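Local coordinates for uncharacterized protein (Mycobacterium vanbaalenii PYR-1, PDB 4XU6), which binds diacylglycerol as a homotrimeric membrane protein of the INSIG family, at residues Thr29-Tyr34 / Thr92-His97. Numbering follows the deposited sequence.
Sequences TGTTVY and TTALVH
The imidazole of His97 lies against Thr31. One ring face carries Thr31 CA, 3.8 Å from the ring centroid and only 8° off the normal, a CH-pi contact. Thr31 OG1 sits over the same ring, 3.2 Å from His97 CG. At the ring edge, in plane, lie the Ala94 carbonyl and a water. His97 ND1 donates to Ala94 O at 2.9 Å, nearly straight at 165° and in the ring plane. The water is 3.0 Å from His97 NE2 and donates to Thr29 O, so it bridges the two segments. An in-plane partner at each ring nitrogen, above all the bond at ND1, probably steadies the rotation of the ring. The ring of His151 meets that of His97 edge to face.

The side chain of His97 turns back to its own helix because CG stands between the backbone N and the carbonyl carbon (chi1 77°). Thr31 OG1 donates to Thr29 OG1 at 2.9 Å. Thr29 OG1 is also hydrogen-bonded to the backbone carbonyl O atoms of Ser25 and His26, and packs 3.6 Å from Ala94 CB. Thr31 CG2 touches His97 CB at 3.9 Å.

Gly30, with positive phi, ends helix 5-29. The chain then enters strand 32-34, which pairs with strand 148-150. Thr93 OG1 is hydrogen-bonded to Tyr90 O and to His26 NE2. His26 and Tyr150 bind diacylglycerol, and Tyr150 lies close to Thr31. The contact thus joins the ends of two transmembrane helices beside the lipid site of this INSIG homologue, at a Schellman motif closing helix 5-29.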
loop_
_atom_site.group_PDB
_atom_site.type_symbol
_atom_site.label_atom_id
_atom_site.label_comp_id
_atom_site.label_asym_id
_atom_site.label_seq_id
_atom_site.Cartn_x
_atom_site.Cartn_y
_atom_site.Cartn_z
ATOM N N THR A 29 20.558 0.550 -3.713
ATOM C CA THR A 29 20.118 1.878 -3.301
ATOM C C THR A 29 21.054 2.471 -2.257
ATOM O O THR A 29 20.900 3.629 -1.876
ATOM C CB THR A 29 18.704 1.860 -2.676
ATOM O OG1 THR A 29 18.694 0.944 -1.578
ATOM C CG2 THR A 29 17.658 1.452 -3.693
ATOM N N GLY A 30 22.002 1.675 -1.770
ATOM C CA GLY A 30 22.919 2.154 -0.745
ATOM C C GLY A 30 22.363 2.103 0.672
ATOM O O GLY A 30 22.904 2.733 1.588
ATOM N N THR A 31 21.276 1.362 0.860
ATOM C CA THR A 31 20.717 1.177 2.201
ATOM C C THR A 31 21.734 0.430 3.060
ATOM O O THR A 31 21.917 0.740 4.238
ATOM C CB THR A 31 19.397 0.365 2.161
ATOM O OG1 THR A 31 18.441 1.031 1.324
ATOM C CG2 THR A 31 18.808 0.188 3.574
ATOM N N THR A 32 22.375 -0.572 2.460
ATOM C CA THR A 32 23.424 -1.329 3.134
ATOM C C THR A 32 24.624 -1.440 2.209
ATOM O O THR A 32 24.506 -1.220 0.993
ATOM C CB THR A 32 22.979 -2.765 3.499
ATOM O OG1 THR A 32 22.568 -3.469 2.311
ATOM C CG2 THR A 32 21.829 -2.753 4.515
ATOM N N VAL A 33 25.774 -1.780 2.793
ATOM C CA VAL A 33 27.007 -2.019 2.037
ATOM C C VAL A 33 27.703 -3.209 2.672
ATOM O O VAL A 33 27.881 -3.225 3.887
ATOM C CB VAL A 33 27.990 -0.827 2.160
ATOM C CG1 VAL A 33 29.292 -1.118 1.394
ATOM C CG2 VAL A 33 27.364 0.463 1.676
ATOM N N TYR A 34 28.111 -4.197 1.878
ATOM C CA TYR A 34 28.858 -5.327 2.430
ATOM C C TYR A 34 30.368 -5.055 2.503
ATOM O O TYR A 34 30.923 -4.341 1.666
ATOM C CB TYR A 34 28.606 -6.603 1.632
ATOM C CG TYR A 34 27.262 -7.242 1.914
ATOM C CD1 TYR A 34 27.065 -8.003 3.059
ATOM C CD2 TYR A 34 26.196 -7.097 1.029
ATOM C CE1 TYR A 34 25.848 -8.591 3.328
ATOM C CE2 TYR A 34 24.960 -7.687 1.289
ATOM C CZ TYR A 34 24.799 -8.437 2.444
ATOM O OH TYR A 34 23.592 -9.040 2.729
ATOM N N THR A 92 10.328 -1.427 -0.468
ATOM C CA THR A 92 9.972 -0.048 -0.126
ATOM C C THR A 92 10.995 0.551 0.836
ATOM O O THR A 92 11.339 1.731 0.728
ATOM C CB THR A 92 8.552 0.051 0.493
ATOM O OG1 THR A 92 7.576 -0.344 -0.479
ATOM C CG2 THR A 92 8.249 1.488 0.947
ATOM N N THR A 93 11.491 -0.254 1.771
ATOM C CA THR A 93 12.490 0.264 2.707
ATOM C C THR A 93 13.747 0.694 1.969
ATOM O O THR A 93 14.404 1.633 2.375
ATOM C CB THR A 93 12.858 -0.723 3.839
ATOM O OG1 THR A 93 13.473 -1.897 3.296
ATOM C CG2 THR A 93 11.620 -1.104 4.647
ATOM N N ALA A 94 14.064 0.018 0.871
ATOM C CA ALA A 94 15.203 0.424 0.049
ATOM C C ALA A 94 14.941 1.790 -0.596
ATOM O O ALA A 94 15.831 2.645 -0.677
ATOM C CB ALA A 94 15.481 -0.632 -1.015
ATOM N N LEU A 95 13.710 2.001 -1.046
ATOM C CA LEU A 95 13.360 3.263 -1.700
ATOM C C LEU A 95 13.333 4.449 -0.738
ATOM O O LEU A 95 13.649 5.564 -1.131
ATOM C CB LEU A 95 11.999 3.152 -2.394
ATOM C CG LEU A 95 11.863 2.053 -3.448
ATOM C CD1 LEU A 95 10.458 2.043 -4.049
ATOM C CD2 LEU A 95 12.905 2.212 -4.529
ATOM N N VAL A 96 12.949 4.220 0.515
ATOM C CA VAL A 96 12.719 5.343 1.421
ATOM C C VAL A 96 13.752 5.468 2.537
ATOM O O VAL A 96 13.611 6.316 3.412
ATOM C CB VAL A 96 11.283 5.299 2.039
ATOM C CG1 VAL A 96 10.227 5.254 0.935
ATOM C CG2 VAL A 96 11.119 4.097 2.992
ATOM N N HIS A 97 14.796 4.638 2.508
ATOM C CA HIS A 97 15.742 4.572 3.631
ATOM C C HIS A 97 16.420 5.903 3.992
ATOM O O HIS A 97 16.820 6.092 5.142
ATOM C CB HIS A 97 16.835 3.526 3.377
ATOM C CG HIS A 97 17.887 3.990 2.420
ATOM N ND1 HIS A 97 17.767 3.843 1.055
ATOM C CD2 HIS A 97 19.070 4.621 2.628
ATOM C CE1 HIS A 97 18.832 4.359 0.463
ATOM N NE2 HIS A 97 19.638 4.834 1.396
HETATM O O HOH W 1 21.727 6.290 -0.186
#